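Long-range contacts in PfkB (PDB 4DU5), which probably phosphorylates a sugar or related small molecule with ATP, as a member of the PfkB (ribokinase-like) family of carbohydrate kinases: residues W77-G82 with S138-A143; F162-A167 with P195-T200. All coordinates share one frame; numbering follows the deposited sequence.

Contact 1: residues W77-G82 with S138-A143; sequences WASRLG and SHMGVA
M140, a selenomethionine, reaches from its loop to the strand 75-81 and lies against the backbone around S79. The close part of the contact is built around this side chain and that of R80. Their aliphatic stems lie alongside, head to tail, with R80 CG 3.4 Å from M140 CG. Beyond that crossing, M140 SE comes to 3.8 Å from S79 CA. The M140 chain is extended at chi2 and then bends at chi3 (75°), which brings its methyl group along the strand: M140 CE is 3.6 Å from S79 CA and 3.7 Å from A78 O. F32, on the neighbouring strand 27-32, also touches this side chain. S79 itself offers only its backbone side to the loop at close range; its CB points off to the other side of the strand, where OG is hydrogen-bonded to G33 O.

Toward H139 the packing becomes sparse. Only the stem of this residue comes near, with H139 CB 4.4 Å from R80 CD, and the imidazole turns off the strand at an exposed position. R80 likewise carries its guanidinium past the apolar crossing, its chain bent at chi3 (75°). There NE bonds to Q110 OE1, and the two terminal nitrogens form salt bridges, NH1 with D144 and NH2 with D107. The first of these acids directly follows 138-143, and its carboxylate also accepts a bond from G141 N.

No hydrogen bond joins the two segments directly. What they share is van der Waals contact along M140 and the R80 stem; the same arginine thus packs its apolar part on the selenomethionine while its charge is met farther out by D144 and D107.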
ATOM      1  N   TRP A  77      13.858   0.742 -20.155  1.00 28.66           N
ATOM      2  CA  TRP A  77      13.783   0.324 -18.760  1.00 28.54           C
ATOM      3  C   TRP A  77      13.248  -1.090 -18.590  1.00 29.29           C
ATOM      4  O   TRP A  77      12.277  -1.477 -19.240  1.00 30.22           O
ATOM      5  CB  TRP A  77      12.888   1.281 -18.016  1.00 28.25           C
ATOM      6  CG  TRP A  77      12.581   0.909 -16.588  1.00 27.71           C
ATOM      7  CD1 TRP A  77      13.461   0.439 -15.639  1.00 27.74           C
ATOM      8  CD2 TRP A  77      11.311   1.021 -15.938  1.00 25.66           C
ATOM      9  NE1 TRP A  77      12.807   0.235 -14.451  1.00 27.04           N
ATOM     10  CE2 TRP A  77      11.486   0.578 -14.606  1.00 26.19           C
ATOM     11  CE3 TRP A  77      10.041   1.436 -16.354  1.00 22.86           C
ATOM     12  CZ2 TRP A  77      10.444   0.552 -13.695  1.00 24.83           C
ATOM     13  CZ3 TRP A  77       9.004   1.392 -15.467  1.00 22.88           C
ATOM     14  CH2 TRP A  77       9.207   0.966 -14.141  1.00 26.39           C
ATOM     15  N   ALA A  78      13.868  -1.856 -17.707  1.00 29.18           N
ATOM     16  CA  ALA A  78      13.417  -3.203 -17.429  1.00 29.40           C
ATOM     17  C   ALA A  78      12.948  -3.324 -15.977  1.00 29.83           C
ATOM     18  O   ALA A  78      13.679  -2.968 -15.044  1.00 30.54           O
ATOM     19  CB  ALA A  78      14.521  -4.171 -17.696  1.00 29.44           C
ATOM     20  N   SER A  79      11.732  -3.823 -15.778  1.00 29.76           N
ATOM     21  CA  SER A  79      11.164  -3.949 -14.432  1.00 29.96           C
ATOM     22  C   SER A  79       9.921  -4.892 -14.376  1.00 30.75           C
ATOM     23  O   SER A  79       9.460  -5.434 -15.402  1.00 31.39           O
ATOM     24  CB  SER A  79      10.835  -2.556 -13.873  1.00 29.30           C
ATOM     25  OG  SER A  79      10.928  -2.510 -12.469  1.00 28.65           O
ATOM     26  N   ARG A  80       9.397  -5.100 -13.168  1.00 30.84           N
ATOM     27  CA  ARG A  80       8.120  -5.775 -12.992  1.00 30.49           C
ATOM     28  C   ARG A  80       7.259  -4.794 -12.244  1.00 29.81           C
ATOM     29  O   ARG A  80       7.782  -3.989 -11.479  1.00 29.77           O
ATOM     30  CB  ARG A  80       8.264  -7.050 -12.139  1.00 31.00           C
ATOM     31  CG  ARG A  80       9.258  -8.115 -12.629  1.00 30.58           C
ATOM     32  CD  ARG A  80       9.029  -9.406 -11.852  1.00 30.98           C
ATOM     33  NE  ARG A  80       7.808 -10.026 -12.353  1.00 33.58           N
ATOM     34  CZ  ARG A  80       7.784 -10.949 -13.311  1.00 33.39           C
ATOM     35  NH1 ARG A  80       8.911 -11.402 -13.826  1.00 33.69           N
ATOM     36  NH2 ARG A  80       6.638 -11.420 -13.750  1.00 33.84           N
ATOM     37  N   LEU A  81       5.950  -4.878 -12.467  1.00 29.27           N
ATOM     38  CA  LEU A  81       4.940  -4.125 -11.732  1.00 28.92           C
ATOM     39  C   LEU A  81       3.684  -4.984 -11.626  1.00 29.27           C
ATOM     40  O   LEU A  81       3.457  -5.855 -12.461  1.00 29.47           O
ATOM     41  CB  LEU A  81       4.546  -2.881 -12.527  1.00 29.16           C
ATOM     42  CG  LEU A  81       5.549  -1.768 -12.835  1.00 27.96           C
ATOM     43  CD1 LEU A  81       4.971  -0.866 -13.904  1.00 25.04           C
ATOM     44  CD2 LEU A  81       5.876  -1.005 -11.528  1.00 24.42           C
ATOM     45  N   GLY A  82       2.835  -4.719 -10.639  1.00 28.99           N
ATOM     46  CA  GLY A  82       1.504  -5.275 -10.656  1.00 28.69           C
ATOM     47  C   GLY A  82       0.676  -4.657 -11.777  1.00 29.50           C
ATOM     48  O   GLY A  82       1.116  -3.713 -12.466  1.00 29.49           O
ATOM     49  N   SER A 138      10.767  -6.985  -6.811  1.00 36.21           N
ATOM     50  CA  SER A 138      11.726  -7.743  -5.991  1.00 37.60           C
ATOM     51  C   SER A 138      11.867  -9.178  -6.477  1.00 39.13           C
ATOM     52  O   SER A 138      12.857  -9.845  -6.194  1.00 39.84           O
ATOM     53  CB  SER A 138      11.449  -7.668  -4.481  1.00 36.90           C
ATOM     54  OG  SER A 138      10.384  -8.492  -4.075  1.00 36.28           O
ATOM     55  N   HIS A 139      10.891  -9.639  -7.249  1.00 40.82           N
ATOM     56  CA  HIS A 139      10.927 -10.988  -7.776  1.00 42.73           C
ATOM     57  C   HIS A 139      11.835 -11.194  -8.990  1.00 43.68           C
ATOM     58  O   HIS A 139      11.979 -12.321  -9.442  1.00 44.15           O
ATOM     59  CB  HIS A 139       9.506 -11.488  -8.057  1.00 43.13           C
ATOM     60  CG  HIS A 139       8.738 -11.793  -6.815  1.00 44.79           C
ATOM     61  ND1 HIS A 139       8.754 -13.036  -6.220  1.00 46.96           N
ATOM     62  CD2 HIS A 139       7.980 -11.003  -6.021  1.00 46.62           C
ATOM     63  CE1 HIS A 139       8.022 -13.003  -5.121  1.00 48.81           C
ATOM     64  NE2 HIS A 139       7.542 -11.780  -4.977  1.00 48.91           N
HETATM   65  N   MSE A 140      12.454 -10.141  -9.514  1.00 44.94           N
HETATM   66  CA  MSE A 140      13.314 -10.295 -10.703  1.00 46.79           C
HETATM   67  C   MSE A 140      14.582 -11.091 -10.411  1.00 46.44           C
HETATM   68  O   MSE A 140      15.109 -11.045  -9.293  1.00 46.57           O
HETATM   69  CB  MSE A 140      13.700  -8.943 -11.292  1.00 47.63           C
HETATM   70  CG  MSE A 140      12.530  -8.056 -11.550  1.00 52.90           C
HETATM   71 SE   MSE A 140      13.017  -6.198 -11.946  1.00 68.18          SE
HETATM   72  CE  MSE A 140      13.688  -6.449 -13.793  1.00 61.48           C
ATOM     73  N   GLY A 141      15.054 -11.821 -11.413  1.00 45.96           N
ATOM     74  CA  GLY A 141      16.274 -12.606 -11.299  1.00 46.34           C
ATOM     75  C   GLY A 141      16.865 -12.782 -12.680  1.00 46.83           C
ATOM     76  O   GLY A 141      16.340 -12.246 -13.644  1.00 46.97           O
ATOM     77  N   VAL A 142      17.942 -13.548 -12.794  1.00 47.48           N
ATOM     78  CA  VAL A 142      18.596 -13.761 -14.097  1.00 48.50           C
ATOM     79  C   VAL A 142      17.642 -14.182 -15.243  1.00 49.11           C
ATOM     80  O   VAL A 142      17.853 -13.821 -16.416  1.00 49.45           O
ATOM     81  CB  VAL A 142      19.772 -14.753 -13.973  1.00 48.69           C
ATOM     82  CG1 VAL A 142      20.780 -14.247 -12.916  1.00 48.87           C
ATOM     83  CG2 VAL A 142      19.270 -16.160 -13.625  1.00 49.12           C
ATOM     84  N   ALA A 143      16.584 -14.918 -14.884  1.00 49.50           N
ATOM     85  CA  ALA A 143      15.588 -15.408 -15.842  1.00 49.60           C
ATOM     86  C   ALA A 143      14.856 -14.258 -16.542  1.00 49.35           C
ATOM     87  O   ALA A 143      14.286 -14.438 -17.629  1.00 49.15           O
ATOM     88  CB  ALA A 143      14.586 -16.361 -15.134  1.00 49.68           C
TER

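Contact 2: residues F162-A167 with P195-T200; sequences FPAISA and PTLWAT
L197 and W198 take A164 between them, one by its aliphatic chain and the other by its indole. Coming along 195-200, the chain first makes a turn, in which P195 O accepts a hydrogen bond from W198 N at 2.7 Å; this brings L197 and W198 around to the loop 162-167. The CB of L197 is directed at that loop. L197 CB lies 3.6 Å from A164 CB and 3.3 Å from A164 O, and with CG placed beside the backbone N (chi1 -73°) the rest of the chain continues past the same carbonyl. L197 CD1 comes within 3.8 Å of A164 CB, and its looser approach to I165 CG1 marks the fringe of the apolar patch. A164 O and L197 O come close, but both are acceptors, so no hydrogen bond links the segments here.

Both segments are loops that follow neighbouring parallel strands of the large sheet, 153-159 and 186-190, and each leads into a helix. The intervening helix 169-182 completes a beta-alpha-beta crossover of the ribokinase-like fold, and the contact joins the loops at the C-terminal ends of its two strands.

At W198 the indole lies across A164. The methyl A164 CB stands over one face of the W198 ring, 3.0 Å above the plane but offset toward the rim, and is nearest to NE1 and CE2. A164 CA adds a CH-pi contact with the W198 six-membered ring, 4.2 Å from its centroid and 28° off the normal. P163 O approaches the far end of the indole obliquely, 4.0 Å from W198 CH2. L203, M204 and A207 of helix 201-212 also touch this tryptophan, while P163 packs against L211 of that helix and L170 and A173 of helix 169-182.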
ATOM      1  N   PHE A 162      19.006  -1.571  -7.142  1.00 31.24           N
ATOM      2  CA  PHE A 162      18.603  -2.824  -7.757  1.00 31.85           C
ATOM      3  C   PHE A 162      19.266  -4.079  -7.143  1.00 31.81           C
ATOM      4  O   PHE A 162      18.574  -5.005  -6.729  1.00 31.56           O
ATOM      5  CB  PHE A 162      18.792  -2.786  -9.262  1.00 32.09           C
ATOM      6  CG  PHE A 162      18.249  -3.984  -9.961  1.00 32.31           C
ATOM      7  CD1 PHE A 162      16.933  -4.391  -9.748  1.00 30.75           C
ATOM      8  CD2 PHE A 162      19.048  -4.709 -10.863  1.00 34.51           C
ATOM      9  CE1 PHE A 162      16.409  -5.524 -10.419  1.00 31.27           C
ATOM     10  CE2 PHE A 162      18.530  -5.860 -11.546  1.00 34.34           C
ATOM     11  CZ  PHE A 162      17.204  -6.260 -11.322  1.00 30.56           C
ATOM     12  N   PRO A 163      20.594  -4.101  -7.029  1.00 31.92           N
ATOM     13  CA  PRO A 163      21.162  -5.301  -6.400  1.00 32.01           C
ATOM     14  C   PRO A 163      20.763  -5.533  -4.927  1.00 32.66           C
ATOM     15  O   PRO A 163      20.897  -6.658  -4.440  1.00 33.53           O
ATOM     16  CB  PRO A 163      22.661  -5.073  -6.510  1.00 31.20           C
ATOM     17  CG  PRO A 163      22.801  -3.622  -6.597  1.00 31.57           C
ATOM     18  CD  PRO A 163      21.638  -3.137  -7.403  1.00 31.87           C
ATOM     19  N   ALA A 164      20.271  -4.501  -4.240  1.00 32.93           N
ATOM     20  CA  ALA A 164      19.955  -4.568  -2.802  1.00 33.25           C
ATOM     21  C   ALA A 164      18.526  -4.961  -2.515  1.00 33.80           C
ATOM     22  O   ALA A 164      18.082  -4.894  -1.378  1.00 33.29           O
ATOM     23  CB  ALA A 164      20.214  -3.221  -2.143  1.00 33.06           C
ATOM     24  N   ILE A 165      17.798  -5.371  -3.541  1.00 35.13           N
ATOM     25  CA  ILE A 165      16.345  -5.387  -3.443  1.00 36.11           C
ATOM     26  C   ILE A 165      15.796  -6.678  -2.847  1.00 36.32           C
ATOM     27  O   ILE A 165      14.942  -6.645  -1.957  1.00 35.54           O
ATOM     28  CB  ILE A 165      15.721  -4.996  -4.790  1.00 36.62           C
ATOM     29  CG1 ILE A 165      15.706  -3.468  -4.899  1.00 36.94           C
ATOM     30  CG2 ILE A 165      14.319  -5.600  -4.972  1.00 36.49           C
ATOM     31  CD1 ILE A 165      14.699  -2.958  -5.900  1.00 39.82           C
ATOM     32  N   SER A 166      16.306  -7.798  -3.361  1.00 37.18           N
ATOM     33  CA  SER A 166      16.049  -9.148  -2.835  1.00 37.64           C
ATOM     34  C   SER A 166      17.251 -10.020  -3.165  1.00 37.96           C
ATOM     35  O   SER A 166      18.129  -9.610  -3.935  1.00 37.99           O
ATOM     36  CB  SER A 166      14.823  -9.754  -3.509  1.00 37.44           C
ATOM     37  OG  SER A 166      15.133 -10.115  -4.845  1.00 36.28           O
ATOM     38  N   ALA A 167      17.280 -11.227  -2.614  1.00 38.35           N
ATOM     39  CA  ALA A 167      18.346 -12.178  -2.954  1.00 38.69           C
ATOM     40  C   ALA A 167      18.381 -12.602  -4.447  1.00 38.52           C
ATOM     41  O   ALA A 167      19.409 -13.096  -4.936  1.00 38.88           O
ATOM     42  CB  ALA A 167      18.306 -13.396  -2.018  1.00 38.79           C
ATOM     43  N   PRO A 195      21.139   1.159   3.371  1.00 47.28           N
ATOM     44  CA  PRO A 195      21.444   0.146   4.383  1.00 47.72           C
ATOM     45  C   PRO A 195      20.214  -0.715   4.750  1.00 48.18           C
ATOM     46  O   PRO A 195      20.330  -1.952   4.853  1.00 49.07           O
ATOM     47  CB  PRO A 195      21.943   0.971   5.583  1.00 47.79           C
ATOM     48  CG  PRO A 195      21.794   2.449   5.182  1.00 47.75           C
ATOM     49  CD  PRO A 195      20.914   2.487   3.974  1.00 47.45           C
ATOM     50  N   THR A 196      19.057  -0.077   4.925  1.00 47.86           N
ATOM     51  CA  THR A 196      17.803  -0.779   5.162  1.00 47.87           C
ATOM     52  C   THR A 196      17.637  -1.962   4.206  1.00 47.85           C
ATOM     53  O   THR A 196      17.021  -2.965   4.544  1.00 48.04           O
ATOM     54  CB  THR A 196      16.575   0.145   4.967  1.00 48.25           C
ATOM     55  OG1 THR A 196      16.230   0.205   3.570  1.00 47.87           O
ATOM     56  CG2 THR A 196      16.827   1.579   5.550  1.00 48.63           C
ATOM     57  N   LEU A 197      18.181  -1.842   3.004  1.00 47.51           N
ATOM     58  CA  LEU A 197      18.029  -2.898   2.016  1.00 47.12           C
ATOM     59  C   LEU A 197      18.986  -4.083   2.173  1.00 47.01           C
ATOM     60  O   LEU A 197      18.776  -5.140   1.595  1.00 46.31           O
ATOM     61  CB  LEU A 197      18.160  -2.292   0.628  1.00 46.88           C
ATOM     62  CG  LEU A 197      16.966  -1.457   0.182  1.00 46.88           C
ATOM     63  CD1 LEU A 197      17.069  -1.163  -1.314  1.00 45.48           C
ATOM     64  CD2 LEU A 197      15.654  -2.173   0.509  1.00 46.76           C
ATOM     65  N   TRP A 198      20.046  -3.895   2.945  1.00 47.86           N
ATOM     66  CA  TRP A 198      21.102  -4.893   3.065  1.00 48.57           C
ATOM     67  C   TRP A 198      21.105  -5.487   4.462  1.00 49.23           C
ATOM     68  O   TRP A 198      20.847  -4.775   5.451  1.00 48.90           O
ATOM     69  CB  TRP A 198      22.469  -4.259   2.809  1.00 48.48           C
ATOM     70  CG  TRP A 198      22.702  -3.874   1.417  1.00 47.91           C
ATOM     71  CD1 TRP A 198      22.498  -2.649   0.877  1.00 47.69           C
ATOM     72  CD2 TRP A 198      23.188  -4.709   0.358  1.00 47.07           C
ATOM     73  NE1 TRP A 198      22.820  -2.661  -0.454  1.00 47.27           N
ATOM     74  CE2 TRP A 198      23.252  -3.913  -0.800  1.00 46.77           C
ATOM     75  CE3 TRP A 198      23.573  -6.055   0.274  1.00 47.88           C
ATOM     76  CZ2 TRP A 198      23.684  -4.411  -2.037  1.00 47.34           C
ATOM     77  CZ3 TRP A 198      24.003  -6.561  -0.966  1.00 47.44           C
ATOM     78  CH2 TRP A 198      24.053  -5.736  -2.100  1.00 47.96           C
ATOM     79  N   ALA A 199      21.447  -6.776   4.525  1.00 49.96           N
ATOM     80  CA  ALA A 199      21.375  -7.571   5.760  1.00 51.13           C
ATOM     81  C   ALA A 199      22.394  -7.160   6.840  1.00 51.77           C
ATOM     82  O   ALA A 199      22.000  -6.789   7.961  1.00 52.03           O
ATOM     83  CB  ALA A 199      21.478  -9.058   5.439  1.00 51.17           C
ATOM     84  N   THR A 200      23.686  -7.240   6.503  1.00 52.12           N
ATOM     85  CA  THR A 200      24.739  -6.592   7.293  1.00 52.52           C
ATOM     86  C   THR A 200      25.323  -5.442   6.482  1.00 52.41           C
ATOM     87  O   THR A 200      25.506  -5.577   5.266  1.00 52.38           O
ATOM     88  CB  THR A 200      25.847  -7.584   7.673  1.00 52.49           C
TER

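How the contacts relate
The centres of contacts 1 and 2 lie about 15 Å apart, and the loop 138-143 meets the loop 162-167 directly. S138 O is 2.7 Å from S166 OG, probably hydrogen-bonded, and S138 CA packs 3.5 Å from I165 CG2. M140 SE also lies 3.8 Å from F162 CE1, so one selenomethionine serves both the strand 75-81 and the loop of contact 2. Strand 75-81 and the strands preceding both loops of contact 2 belong to the large sheet, whereas 138-143 follows strand 128-131 of the small sheet. In related kinases the small sheet forms a lid over the sugar site; by analogy, the loops 138-143 and 162-167 may lie near that region.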